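Local coordinates for protein oxidoreductase, Gfo/Idh/MocA family (Vibrio cholerae, PDB 1XEA) that probably acts as a dinucleotide-dependent oxidoreductase, binding its cofactor through a Rossmann fold; its substrate is not established, at residues Asp58-Gly63 with Ala81-Leu86; Val67-Ala72 with Ile88-Asp93; Pro116-Phe121 with Gln273-Val278; Pro171-Asn176 with Ile289-Ala294. All coordinates share one frame; numbering follows the deposited sequence.

Interaction 1. Residues Asp58-Gly63 with Ala81-Leu86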
loop_
_atom_site.group_PDB
_atom_site.type_symbol
_atom_site.label_atom_id
_atom_site.label_comp_id
_atom_site.label_asym_id
_atom_site.label_seq_id
_atom_site.Cartn_x
_atom_site.Cartn_y
_atom_site.Cartn_z
ATOM N N ASP A 58 -48.789 16.936 -12.172
ATOM C CA ASP A 58 -48.571 18.114 -13.005
ATOM C C ASP A 58 -47.388 17.909 -13.936
ATOM O O ASP A 58 -47.230 18.616 -14.931
ATOM C CB ASP A 58 -48.321 19.343 -12.129
ATOM C CG ASP A 58 -49.482 19.645 -11.204
ATOM O OD1 ASP A 58 -50.581 19.968 -11.709
ATOM O OD2 ASP A 58 -49.296 19.562 -9.971
ATOM N N VAL A 59 -46.558 16.932 -13.598
ATOM C CA VAL A 59 -45.380 16.619 -14.386
ATOM C C VAL A 59 -45.717 16.359 -15.856
ATOM O O VAL A 59 -44.941 16.702 -16.744
ATOM C CB VAL A 59 -44.648 15.389 -13.792
ATOM C CG1 VAL A 59 -43.526 14.944 -14.708
ATOM C CG2 VAL A 59 -44.096 15.737 -12.413
ATOM N N LEU A 60 -46.870 15.759 -16.114
ATOM C CA LEU A 60 -47.262 15.466 -17.486
ATOM C C LEU A 60 -47.465 16.720 -18.320
ATOM O O LEU A 60 -47.350 16.686 -19.546
ATOM C CB LEU A 60 -48.546 14.657 -17.489
ATOM C CG LEU A 60 -48.414 13.308 -16.800
ATOM C CD1 LEU A 60 -49.796 12.689 -16.707
ATOM C CD2 LEU A 60 -47.452 12.402 -17.583
ATOM N N GLN A 61 -47.775 17.822 -17.645
ATOM C CA GLN A 61 -48.022 19.103 -18.308
ATOM C C GLN A 61 -46.910 19.574 -19.246
ATOM O O GLN A 61 -47.177 20.078 -20.341
ATOM C CB GLN A 61 -48.306 20.182 -17.256
ATOM C CG GLN A 61 -49.570 19.900 -16.443
ATOM C CD GLN A 61 -49.984 21.055 -15.550
ATOM O OE1 GLN A 61 -50.223 22.165 -16.027
ATOM N NE2 GLN A 61 -50.086 20.796 -14.246
ATOM N N TYR A 62 -45.667 19.395 -18.816
ATOM C CA TYR A 62 -44.504 19.813 -19.586
ATOM C C TYR A 62 -44.126 18.846 -20.712
ATOM O O TYR A 62 -43.157 19.072 -21.445
ATOM C CB TYR A 62 -43.326 20.002 -18.633
ATOM C CG TYR A 62 -43.670 20.832 -17.419
ATOM C CD1 TYR A 62 -44.295 20.263 -16.313
ATOM C CD2 TYR A 62 -43.384 22.193 -17.381
ATOM C CE1 TYR A 62 -44.625 21.037 -15.195
ATOM C CE2 TYR A 62 -43.709 22.976 -16.272
ATOM C CZ TYR A 62 -44.327 22.398 -15.181
ATOM O OH TYR A 62 -44.627 23.176 -14.082
ATOM N N GLY A 63 -44.897 17.774 -20.851
ATOM C CA GLY A 63 -44.626 16.797 -21.892
ATOM C C GLY A 63 -43.222 16.231 -21.826
ATOM O O GLY A 63 -42.432 16.394 -22.761
ATOM N N ALA A 81 -45.867 2.858 -11.381
ATOM C CA ALA A 81 -47.070 2.425 -12.083
ATOM C C ALA A 81 -47.732 3.591 -12.805
ATOM O O ALA A 81 -48.087 3.489 -13.982
ATOM C CB ALA A 81 -48.049 1.798 -11.100
ATOM N N PHE A 82 -47.885 4.707 -12.098
ATOM C CA PHE A 82 -48.518 5.892 -12.668
ATOM C C PHE A 82 -47.988 6.274 -14.045
ATOM O O PHE A 82 -48.749 6.361 -15.014
ATOM C CB PHE A 82 -48.366 7.088 -11.733
ATOM C CG PHE A 82 -49.062 8.323 -12.223
ATOM C CD1 PHE A 82 -50.444 8.330 -12.405
ATOM C CD2 PHE A 82 -48.345 9.480 -12.493
ATOM C CE1 PHE A 82 -51.104 9.478 -12.841
ATOM C CE2 PHE A 82 -48.994 10.635 -12.929
ATOM C CZ PHE A 82 -50.378 10.634 -13.105
ATOM N N PHE A 83 -46.685 6.501 -14.139
ATOM C CA PHE A 83 -46.111 6.885 -15.418
ATOM C C PHE A 83 -45.970 5.705 -16.357
ATOM O O PHE A 83 -45.931 5.879 -17.574
ATOM C CB PHE A 83 -44.760 7.557 -15.214
ATOM C CG PHE A 83 -44.821 8.755 -14.323
ATOM C CD1 PHE A 83 -44.725 8.615 -12.945
ATOM C CD2 PHE A 83 -45.001 10.024 -14.859
ATOM C CE1 PHE A 83 -44.803 9.723 -12.112
ATOM C CE2 PHE A 83 -45.081 11.139 -14.035
ATOM C CZ PHE A 83 -44.981 10.988 -12.659
ATOM N N LEU A 84 -45.892 4.504 -15.796
ATOM C CA LEU A 84 -45.774 3.320 -16.630
ATOM C C LEU A 84 -47.057 3.133 -17.423
ATOM O O LEU A 84 -47.022 2.721 -18.587
ATOM C CB LEU A 84 -45.500 2.086 -15.778
ATOM C CG LEU A 84 -44.052 1.960 -15.325
ATOM C CD1 LEU A 84 -43.924 0.726 -14.456
ATOM C CD2 LEU A 84 -43.136 1.854 -16.537
ATOM N N HIS A 85 -48.190 3.439 -16.799
ATOM C CA HIS A 85 -49.466 3.306 -17.477
ATOM C C HIS A 85 -49.623 4.426 -18.513
ATOM O O HIS A 85 -50.109 4.201 -19.629
ATOM C CB HIS A 85 -50.605 3.333 -16.459
ATOM C CG HIS A 85 -51.962 3.309 -17.087
ATOM N ND1 HIS A 85 -52.181 2.881 -18.381
ATOM C CD2 HIS A 85 -53.165 3.720 -16.622
ATOM C CE1 HIS A 85 -53.456 3.038 -18.687
ATOM N NE2 HIS A 85 -54.076 3.546 -17.635
ATOM N N LEU A 86 -49.204 5.631 -18.139
ATOM C CA LEU A 86 -49.272 6.777 -19.036
ATOM C C LEU A 86 -48.331 6.566 -20.221
ATOM O O LEU A 86 -48.221 7.425 -21.097
ATOM C CB LEU A 86 -48.861 8.045 -18.296
ATOM C CG LEU A 86 -49.728 8.396 -17.093
ATOM C CD1 LEU A 86 -49.032 9.438 -16.227
ATOM C CD2 LEU A 86 -51.073 8.901 -17.580
#
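The helix turn that carries F82, F83 and L86 up to L60 is held by a backbone bond from H85 N to A81 O, 2.8 Å long. No hydrogen bond joins the two segments. Their contact is apolar, and L60 carries most of it. Both its methyls touch one branch of L86: CD1 of L60 lies 3.4 Å from CD1 of L86, and CD2 of L60 lies 3.6 Å from that same atom. That L86 methyl also rests over a face of the F82 ring, near the rim. L60 CD1 touches F82 CZ as well, at 4.2 Å. V59 sits deeper. Its CG1 is turned away from the backbone N (chi1 173°) and comes within 4.2 Å of CE2 of F83, the two side chains crossing at about a right angle. F82 CD2 lies over the centre of the F83 ring. Outside the pair, Y56 meets F82 edge-to-face, and V59 also leans on A6. The arrangement belongs to a Rossmann fold: helix 76-85, the crossover between strands 66-69 and 90-93, packs against the loop leading into the first of them.

Interaction 2. Residues Val67-Ala72 with Ile88-Asp93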
loop_
_atom_site.group_PDB
_atom_site.type_symbol
_atom_site.label_atom_id
_atom_site.label_comp_id
_atom_site.label_asym_id
_atom_site.label_seq_id
_atom_site.Cartn_x
_atom_site.Cartn_y
_atom_site.Cartn_z
ATOM N N VAL A 67 -39.349 9.910 -16.718
ATOM C CA VAL A 67 -39.301 10.328 -15.318
ATOM C C VAL A 67 -38.322 9.462 -14.520
ATOM O O VAL A 67 -38.139 8.278 -14.811
ATOM C CB VAL A 67 -40.693 10.234 -14.644
ATOM C CG1 VAL A 67 -41.658 11.187 -15.311
ATOM C CG2 VAL A 67 -41.213 8.817 -14.716
HETATM N N MSE A 68 -37.679 10.071 -13.529
HETATM C CA MSE A 68 -36.727 9.377 -12.664
HETATM C C MSE A 68 -37.236 9.516 -11.245
HETATM O O MSE A 68 -37.191 10.597 -10.663
HETATM C CB MSE A 68 -35.339 10.011 -12.777
HETATM C CG MSE A 68 -34.669 9.776 -14.113
HETATM SE SE MSE A 68 -32.984 10.689 -14.340
HETATM C CE MSE A 68 -31.909 9.692 -13.074
ATOM N N ILE A 69 -37.728 8.424 -10.682
ATOM C CA ILE A 69 -38.264 8.473 -9.332
ATOM C C ILE A 69 -37.175 8.239 -8.296
ATOM O O ILE A 69 -36.513 7.211 -8.308
ATOM C CB ILE A 69 -39.363 7.428 -9.183
ATOM C CG1 ILE A 69 -40.444 7.712 -10.231
ATOM C CG2 ILE A 69 -39.926 7.455 -7.772
ATOM C CD1 ILE A 69 -41.356 6.555 -10.502
ATOM N N HIS A 70 -36.984 9.193 -7.397
ATOM C CA HIS A 70 -35.947 9.037 -6.389
ATOM C C HIS A 70 -36.558 9.079 -5.009
ATOM O O HIS A 70 -35.855 9.112 -4.001
ATOM C CB HIS A 70 -34.911 10.145 -6.527
ATOM C CG HIS A 70 -34.391 10.306 -7.920
ATOM N ND1 HIS A 70 -33.552 9.387 -8.515
ATOM C CD2 HIS A 70 -34.612 11.268 -8.846
ATOM C CE1 HIS A 70 -33.279 9.778 -9.747
ATOM N NE2 HIS A 70 -33.910 10.916 -9.973
ATOM N N ALA A 71 -37.883 9.083 -4.973
ATOM C CA ALA A 71 -38.606 9.120 -3.716
ATOM C C ALA A 71 -38.261 7.924 -2.833
ATOM O O ALA A 71 -37.378 7.127 -3.150
ATOM C CB ALA A 71 -40.097 9.154 -3.985
ATOM N N ALA A 72 -38.973 7.811 -1.717
ATOM C CA ALA A 72 -38.768 6.722 -0.773
ATOM C C ALA A 72 -39.179 5.407 -1.420
ATOM O O ALA A 72 -39.905 5.398 -2.408
ATOM C CB ALA A 72 -39.587 6.969 0.480
ATOM N N ILE A 88 -44.722 6.032 -20.304
ATOM C CA ILE A 88 -43.521 6.853 -20.270
ATOM C C ILE A 88 -42.343 6.074 -19.685
ATOM O O ILE A 88 -42.467 5.460 -18.626
ATOM C CB ILE A 88 -43.772 8.114 -19.428
ATOM C CG1 ILE A 88 -44.983 8.855 -19.992
ATOM C CG2 ILE A 88 -42.551 9.011 -19.430
ATOM C CD1 ILE A 88 -45.413 10.037 -19.165
ATOM N N PRO A 89 -41.189 6.069 -20.380
ATOM C CA PRO A 89 -40.018 5.348 -19.870
ATOM C C PRO A 89 -39.790 5.768 -18.417
ATOM O O PRO A 89 -39.640 6.953 -18.122
ATOM C CB PRO A 89 -38.903 5.826 -20.791
ATOM C CG PRO A 89 -39.626 6.034 -22.091
ATOM C CD PRO A 89 -40.880 6.743 -21.654
ATOM N N THR A 90 -39.776 4.804 -17.509
ATOM C CA THR A 90 -39.586 5.129 -16.100
ATOM C C THR A 90 -38.268 4.627 -15.509
ATOM O O THR A 90 -37.822 3.514 -15.787
ATOM C CB THR A 90 -40.755 4.571 -15.236
ATOM O OG1 THR A 90 -41.983 5.167 -15.660
ATOM C CG2 THR A 90 -40.545 4.870 -13.758
ATOM N N PHE A 91 -37.665 5.463 -14.672
ATOM C CA PHE A 91 -36.422 5.132 -14.000
ATOM C C PHE A 91 -36.691 5.192 -12.509
ATOM O O PHE A 91 -37.351 6.116 -12.031
ATOM C CB PHE A 91 -35.346 6.144 -14.361
ATOM C CG PHE A 91 -34.088 5.997 -13.564
ATOM C CD1 PHE A 91 -33.082 5.139 -13.980
ATOM C CD2 PHE A 91 -33.911 6.716 -12.388
ATOM C CE1 PHE A 91 -31.907 4.999 -13.239
ATOM C CE2 PHE A 91 -32.741 6.583 -11.639
ATOM C CZ PHE A 91 -31.738 5.722 -12.066
ATOM N N VAL A 92 -36.189 4.201 -11.783
ATOM C CA VAL A 92 -36.372 4.153 -10.340
ATOM C C VAL A 92 -35.067 3.747 -9.690
ATOM O O VAL A 92 -34.442 2.774 -10.096
ATOM C CB VAL A 92 -37.467 3.140 -9.926
ATOM C CG1 VAL A 92 -37.600 3.108 -8.409
ATOM C CG2 VAL A 92 -38.797 3.528 -10.555
ATOM N N ASP A 93 -34.656 4.497 -8.677
ATOM C CA ASP A 93 -33.419 4.197 -7.981
ATOM C C ASP A 93 -33.618 2.973 -7.099
ATOM O O ASP A 93 -34.629 2.856 -6.412
ATOM C CB ASP A 93 -32.986 5.401 -7.143
ATOM C CG ASP A 93 -31.644 5.192 -6.479
ATOM O OD1 ASP A 93 -30.698 4.743 -7.176
ATOM O OD2 ASP A 93 -31.520 5.490 -5.263
#
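V67 uses both its backbone polar groups across this contact. Its N gives a bond to P89 O at 3.3 Å, and its O takes one from F91 N at 2.9 Å. Two residues on, I69 does the same: its N donates to F91 O at 2.7 Å, and its O receives a weak bond from D93 N. F91 is thus held through both N and O. M68 and T90 turn their backbone groups to the other neighbours, M68 to A6 and I8, T90 to P116 and Y118. This is the parallel pairing of strands 66-69 and 90-93, the two strands of a beta-alpha-beta unit in the Rossmann sheet, with helix 76-85 as the crossover. The T90 hydroxyl is satisfied within its own segment, OG1 donating to I88 O at 3.0 Å. On that face V67, I69 and T90 pack under helix 76-85, and V92 lies beside I69. I69 CD1 lies 3.8 Å from T90 CG2. On the other face M68, a selenomethionine bent at chi3 (69°), folds back to the F91 ring. Its CE lies 3.5 Å from F91 CE2, and the selenium makes an oblique Met-aromatic contact. H70 CE1 meets the edge of the F91 ring, and the H70 ring stacks on that of Y18, whose hydroxyl bonds D93 OD1.

Interaction 3. Residues Pro116-Phe121 with Gln273-Val278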
loop_
_atom_site.group_PDB
_atom_site.type_symbol
_atom_site.label_atom_id
_atom_site.label_comp_id
_atom_site.label_asym_id
_atom_site.label_seq_id
_atom_site.Cartn_x
_atom_site.Cartn_y
_atom_site.Cartn_z
ATOM N N PRO A 116 -40.155 1.066 -20.992
ATOM C CA PRO A 116 -38.939 0.601 -20.336
ATOM C C PRO A 116 -38.919 1.070 -18.888
ATOM O O PRO A 116 -39.244 2.222 -18.590
ATOM C CB PRO A 116 -37.849 1.252 -21.166
ATOM C CG PRO A 116 -38.443 2.590 -21.428
ATOM C CD PRO A 116 -39.869 2.253 -21.818
ATOM N N LEU A 117 -38.551 0.153 -18.002
ATOM C CA LEU A 117 -38.450 0.416 -16.578
ATOM C C LEU A 117 -37.008 0.106 -16.188
ATOM O O LEU A 117 -36.603 -1.054 -16.112
ATOM C CB LEU A 117 -39.411 -0.486 -15.810
ATOM C CG LEU A 117 -39.335 -0.428 -14.284
ATOM C CD1 LEU A 117 -39.664 0.976 -13.781
ATOM C CD2 LEU A 117 -40.311 -1.440 -13.710
ATOM N N TYR A 118 -36.240 1.158 -15.947
ATOM C CA TYR A 118 -34.833 1.038 -15.591
ATOM C C TYR A 118 -34.600 1.151 -14.087
ATOM O O TYR A 118 -35.104 2.075 -13.446
ATOM C CB TYR A 118 -34.064 2.147 -16.293
ATOM C CG TYR A 118 -32.593 1.900 -16.447
ATOM C CD1 TYR A 118 -32.099 1.241 -17.575
ATOM C CD2 TYR A 118 -31.686 2.357 -15.490
ATOM C CE1 TYR A 118 -30.742 1.049 -17.756
ATOM C CE2 TYR A 118 -30.322 2.170 -15.659
ATOM C CZ TYR A 118 -29.854 1.516 -16.797
ATOM O OH TYR A 118 -28.503 1.337 -16.983
ATOM N N VAL A 119 -33.825 0.226 -13.528
ATOM C CA VAL A 119 -33.514 0.257 -12.100
ATOM C C VAL A 119 -32.098 0.815 -11.908
ATOM O O VAL A 119 -31.175 0.453 -12.637
ATOM C CB VAL A 119 -33.596 -1.151 -11.467
ATOM C CG1 VAL A 119 -33.290 -1.060 -9.989
ATOM C CG2 VAL A 119 -34.985 -1.748 -11.681
ATOM N N GLY A 120 -31.936 1.686 -10.916
ATOM C CA GLY A 120 -30.646 2.300 -10.663
ATOM C C GLY A 120 -29.614 1.514 -9.881
ATOM O O GLY A 120 -29.554 1.597 -8.657
ATOM N N PHE A 121 -28.787 0.763 -10.596
ATOM C CA PHE A 121 -27.732 -0.032 -9.982
ATOM C C PHE A 121 -26.396 0.493 -10.496
ATOM O O PHE A 121 -25.807 -0.085 -11.413
ATOM C CB PHE A 121 -27.880 -1.490 -10.386
ATOM C CG PHE A 121 -28.987 -2.218 -9.680
ATOM C CD1 PHE A 121 -30.057 -2.748 -10.402
ATOM C CD2 PHE A 121 -28.907 -2.469 -8.309
ATOM C CE1 PHE A 121 -31.026 -3.526 -9.773
ATOM C CE2 PHE A 121 -29.867 -3.246 -7.663
ATOM C CZ PHE A 121 -30.927 -3.777 -8.397
ATOM N N GLN A 273 -26.073 7.621 -18.697
ATOM C CA GLN A 273 -25.898 7.483 -20.130
ATOM C C GLN A 273 -26.756 6.321 -20.643
ATOM O O GLN A 273 -27.598 6.504 -21.513
ATOM C CB GLN A 273 -24.437 7.187 -20.425
ATOM C CG GLN A 273 -24.221 6.581 -21.780
ATOM C CD GLN A 273 -24.049 7.641 -22.825
ATOM O OE1 GLN A 273 -22.919 7.996 -23.173
ATOM N NE2 GLN A 273 -25.165 8.182 -23.324
ATOM N N ASP A 274 -26.525 5.124 -20.103
ATOM C CA ASP A 274 -27.268 3.926 -20.499
ATOM C C ASP A 274 -28.755 4.199 -20.343
ATOM O O ASP A 274 -29.536 3.886 -21.227
ATOM C CB ASP A 274 -26.841 2.734 -19.623
ATOM C CG ASP A 274 -27.300 1.380 -20.173
ATOM O OD1 ASP A 274 -27.134 1.150 -21.394
ATOM O OD2 ASP A 274 -27.794 0.529 -19.381
ATOM N N TRP A 275 -29.134 4.792 -19.214
ATOM C CA TRP A 275 -30.525 5.124 -18.930
ATOM C C TRP A 275 -31.133 5.973 -20.024
ATOM O O TRP A 275 -32.195 5.651 -20.542
ATOM C CB TRP A 275 -30.617 5.884 -17.603
ATOM C CG TRP A 275 -31.827 6.780 -17.453
ATOM C CD1 TRP A 275 -31.834 8.108 -17.070
ATOM C CD2 TRP A 275 -33.198 6.414 -17.641
ATOM N NE1 TRP A 275 -33.121 8.576 -17.011
ATOM C CE2 TRP A 275 -33.979 7.564 -17.356
ATOM C CE3 TRP A 275 -33.848 5.226 -18.024
ATOM C CZ2 TRP A 275 -35.382 7.557 -17.438
ATOM C CZ3 TRP A 275 -35.248 5.224 -18.105
ATOM C CH2 TRP A 275 -35.994 6.384 -17.814
ATOM N N LEU A 276 -30.471 7.072 -20.361
ATOM C CA LEU A 276 -30.991 7.964 -21.384
ATOM C C LEU A 276 -31.154 7.261 -22.728
ATOM O O LEU A 276 -32.164 7.458 -23.400
ATOM C CB LEU A 276 -30.088 9.190 -21.528
ATOM C CG LEU A 276 -29.955 10.098 -20.297
ATOM C CD1 LEU A 276 -28.946 11.172 -20.614
ATOM C CD2 LEU A 276 -31.302 10.703 -19.900
ATOM N N GLN A 277 -30.172 6.448 -23.118
ATOM C CA GLN A 277 -30.256 5.722 -24.383
ATOM C C GLN A 277 -31.516 4.854 -24.349
ATOM O O GLN A 277 -32.324 4.874 -25.280
ATOM C CB GLN A 277 -29.012 4.841 -24.600
ATOM C CG GLN A 277 -27.676 5.590 -24.546
ATOM C CD GLN A 277 -26.453 4.690 -24.794
ATOM O OE1 GLN A 277 -26.190 3.730 -24.049
ATOM N NE2 GLN A 277 -25.697 5.009 -25.845
ATOM N N VAL A 278 -31.686 4.107 -23.262
ATOM C CA VAL A 278 -32.852 3.246 -23.094
ATOM C C VAL A 278 -34.121 4.086 -23.224
ATOM O O VAL A 278 -35.001 3.760 -24.003
ATOM C CB VAL A 278 -32.844 2.538 -21.689
ATOM C CG1 VAL A 278 -34.202 1.904 -21.385
ATOM C CG2 VAL A 278 -31.764 1.464 -21.648
#
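Y118 reaches from strand 117-120 to D274 on helix 268-281, its OH donating to OD2 at 2.6 Å. The aspartate is met on its anti lone pair, and OD2 lies at the edge of the tyrosine ring, in its plane. Ring and carboxylate planes are turned 69° apart. The tightly packed part is W275. Its CA sits over the centre of the Y118 ring, 4.2 Å from the centroid, as a CH-pi contact. The indole lies beside the base of the tyrosine, with CE3 at 3.5 Å from Y118 CB. The two rings are oblique to each other. V278 extends the contact one turn after D274: its CG2 is 4.0 Å from Y118 CE1, and its CG1 is 3.7 Å from P116 CB. The looser side follows the outward part of the helix. D274 is only partly buried, and Q277, which is exposed, makes no contact with the strand segment. The segment 273-278 runs almost antiparallel to strand 117-120, at 173°, with the axes 9.6 Å apart. Strand 117-120 forms one margin of the parallel sheet within the chain, bonded to strand 90-93. W275 continues over that sheet to F91 and M68, while V119, beside Y118 in the strand, packs on helix 286-311.

Interaction 4. Residues Pro171-Asn176 with Ile289-Ala294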
loop_
_atom_site.group_PDB
_atom_site.type_symbol
_atom_site.label_atom_id
_atom_site.label_comp_id
_atom_site.label_asym_id
_atom_site.label_seq_id
_atom_site.Cartn_x
_atom_site.Cartn_y
_atom_site.Cartn_z
ATOM N N PRO A 171 -24.086 -5.142 -3.318
ATOM C CA PRO A 171 -23.126 -6.208 -3.634
ATOM C C PRO A 171 -23.764 -7.458 -4.230
ATOM O O PRO A 171 -23.199 -8.089 -5.124
ATOM C CB PRO A 171 -22.458 -6.481 -2.285
ATOM C CG PRO A 171 -23.523 -6.146 -1.303
ATOM C CD PRO A 171 -24.113 -4.875 -1.868
ATOM N N LEU A 172 -24.952 -7.796 -3.739
ATOM C CA LEU A 172 -25.657 -8.970 -4.218
ATOM C C LEU A 172 -25.900 -8.900 -5.728
ATOM O O LEU A 172 -25.528 -9.815 -6.470
ATOM C CB LEU A 172 -26.989 -9.126 -3.486
ATOM C CG LEU A 172 -27.732 -10.438 -3.779
ATOM C CD1 LEU A 172 -26.954 -11.608 -3.184
ATOM C CD2 LEU A 172 -29.131 -10.372 -3.206
ATOM N N ASP A 173 -26.525 -7.816 -6.177
ATOM C CA ASP A 173 -26.804 -7.633 -7.594
ATOM C C ASP A 173 -25.526 -7.558 -8.420
ATOM O O ASP A 173 -25.414 -8.194 -9.472
ATOM C CB ASP A 173 -27.598 -6.352 -7.844
ATOM C CG ASP A 173 -27.704 -6.020 -9.332
ATOM O OD1 ASP A 173 -28.480 -6.674 -10.054
ATOM O OD2 ASP A 173 -26.995 -5.111 -9.797
ATOM N N SER A 174 -24.572 -6.762 -7.951
ATOM C CA SER A 174 -23.308 -6.582 -8.655
ATOM C C SER A 174 -22.610 -7.891 -8.975
ATOM O O SER A 174 -21.824 -7.973 -9.913
ATOM C CB SER A 174 -22.371 -5.697 -7.833
ATOM O OG SER A 174 -22.943 -4.429 -7.626
ATOM N N VAL A 175 -22.915 -8.913 -8.195
ATOM C CA VAL A 175 -22.303 -10.208 -8.370
ATOM C C VAL A 175 -23.221 -11.179 -9.086
ATOM O O VAL A 175 -22.766 -12.178 -9.632
ATOM C CB VAL A 175 -21.931 -10.777 -7.000
ATOM C CG1 VAL A 175 -21.435 -12.181 -7.138
ATOM C CG2 VAL A 175 -20.856 -9.910 -6.356
ATOM N N ASN A 176 -24.516 -10.865 -9.084
ATOM C CA ASN A 176 -25.554 -11.703 -9.692
ATOM C C ASN A 176 -25.490 -11.757 -11.224
ATOM O O ASN A 176 -26.409 -11.333 -11.919
ATOM C CB ASN A 176 -26.921 -11.199 -9.240
ATOM C CG ASN A 176 -28.008 -12.212 -9.458
ATOM O OD1 ASN A 176 -27.770 -13.275 -10.029
ATOM N ND2 ASN A 176 -29.208 -11.902 -8.994
ATOM N N ILE A 289 -33.699 -6.715 -17.614
ATOM C CA ILE A 289 -34.910 -6.864 -16.823
ATOM C C ILE A 289 -34.824 -8.128 -15.963
ATOM O O ILE A 289 -35.063 -8.075 -14.756
ATOM C CB ILE A 289 -36.142 -6.978 -17.724
ATOM C CG1 ILE A 289 -36.172 -5.818 -18.709
ATOM C CG2 ILE A 289 -37.392 -6.997 -16.885
ATOM C CD1 ILE A 289 -37.083 -6.057 -19.861
ATOM N N GLU A 290 -34.483 -9.258 -16.588
ATOM C CA GLU A 290 -34.374 -10.534 -15.878
ATOM C C GLU A 290 -33.418 -10.458 -14.699
ATOM O O GLU A 290 -33.676 -11.050 -13.652
ATOM C CB GLU A 290 -33.914 -11.658 -16.818
ATOM C CG GLU A 290 -34.979 -12.177 -17.789
ATOM C CD GLU A 290 -34.617 -13.538 -18.404
ATOM O OE1 GLU A 290 -33.556 -13.649 -19.081
ATOM O OE2 GLU A 290 -35.402 -14.508 -18.208
ATOM N N ARG A 291 -32.316 -9.733 -14.872
ATOM C CA ARG A 291 -31.341 -9.594 -13.801
ATOM C C ARG A 291 -31.967 -8.750 -12.703
ATOM O O ARG A 291 -31.818 -9.040 -11.514
ATOM C CB ARG A 291 -30.055 -8.937 -14.315
ATOM C CG ARG A 291 -29.023 -8.676 -13.222
ATOM C CD ARG A 291 -27.731 -8.065 -13.751
ATOM N NE ARG A 291 -26.825 -7.711 -12.656
ATOM C CZ ARG A 291 -25.571 -7.295 -12.816
ATOM N NH1 ARG A 291 -25.057 -7.176 -14.031
ATOM N NH2 ARG A 291 -24.829 -6.999 -11.761
ATOM N N ASN A 292 -32.684 -7.706 -13.102
ATOM C CA ASN A 292 -33.336 -6.848 -12.120
ATOM C C ASN A 292 -34.306 -7.681 -11.266
ATOM O O ASN A 292 -34.215 -7.700 -10.036
ATOM C CB ASN A 292 -34.059 -5.701 -12.825
ATOM C CG ASN A 292 -33.093 -4.741 -13.466
ATOM O OD1 ASN A 292 -32.205 -4.218 -12.808
ATOM N ND2 ASN A 292 -33.247 -4.514 -14.747
ATOM N N LEU A 293 -35.219 -8.386 -11.926
ATOM C CA LEU A 293 -36.166 -9.220 -11.218
ATOM C C LEU A 293 -35.435 -10.188 -10.326
ATOM O O LEU A 293 -35.662 -10.238 -9.121
ATOM C CB LEU A 293 -37.018 -10.001 -12.204
ATOM C CG LEU A 293 -38.077 -9.113 -12.845
ATOM C CD1 LEU A 293 -38.663 -9.805 -14.062
ATOM C CD2 LEU A 293 -39.153 -8.792 -11.819
ATOM N N ALA A 294 -34.543 -10.959 -10.924
ATOM C CA ALA A 294 -33.791 -11.948 -10.176
ATOM C C ALA A 294 -33.159 -11.389 -8.895
ATOM O O ALA A 294 -33.291 -11.983 -7.817
ATOM C CB ALA A 294 -32.720 -12.559 -11.069
HETATM O O HOH W 1 -21.896 -5.689 -11.379
#
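R291 and D173 make the one salt bridge of this contact, and it is long: NE to OD1 is 3.3 Å. The nitrogen comes from above the carboxylate plane, 47° out of it. OD1 has further partners in R124, a second salt bridge, and S295 OG.

Among the hydrogen bonds to main-chain oxygens, R291 NH2 donates to the backbone O of D173 at 2.6 Å. R291 thus holds D173 side-on with two nitrogens, one on the carboxylate and one on the main chain. Its chain is extended from CG to NE, which lets the guanidinium reach across. D173 O also accepts N176 N at 2.8 Å, and the two donors approach from opposite faces of its plane. A water completes the set. It donates to S174 O at 2.7 Å and accepts from R291 NH2 at 3.2 Å.

The remaining contacts are not hydrogen bonds. N176 O lies over a face of the guanidinium, 3.7 Å from R291 NE. N176 ND2 approaches A294 CB at 4.1 Å. Outside the pair, ND2 bonds S295 OG and OD1 bonds Q180 N.

The helical segments 171-175 and 289-294 run roughly antiparallel, at 144°, with axes 10.3 Å apart. Helix 160-175 lies against strands 146-152 and 209-216 of the mixed sheet through P171 and V175. On the Rossmann side, helix 286-311 meets Y107 of helix 100-112 and F121.

How the interactions relate
Interactions 1, 2 and 3 touch in series along the Rossmann sheet; interaction 3 adds helix 268-281, and interaction 4 adds the mixed-sheet side. Interactions 1 and 2 have centres 11 Å apart. Helix 76-85, part of interaction 1, connects the two strands of interaction 2: F83 O probably bonds I88 N at 3.0 Å, and F83 packs on V67. Interactions 2 and 3, centres 10 Å apart, meet in the sheet, where T90 O probably accepts Y118 N at 2.8 Å. Interaction 4 lies about 14 Å from interaction 3 between centres and touches it where F121 meets N292 and D173. H70 of interaction 2 also touches A14, part of a possible GxGxxA pattern at helix 12-22, consistent with a cofactor site nearby.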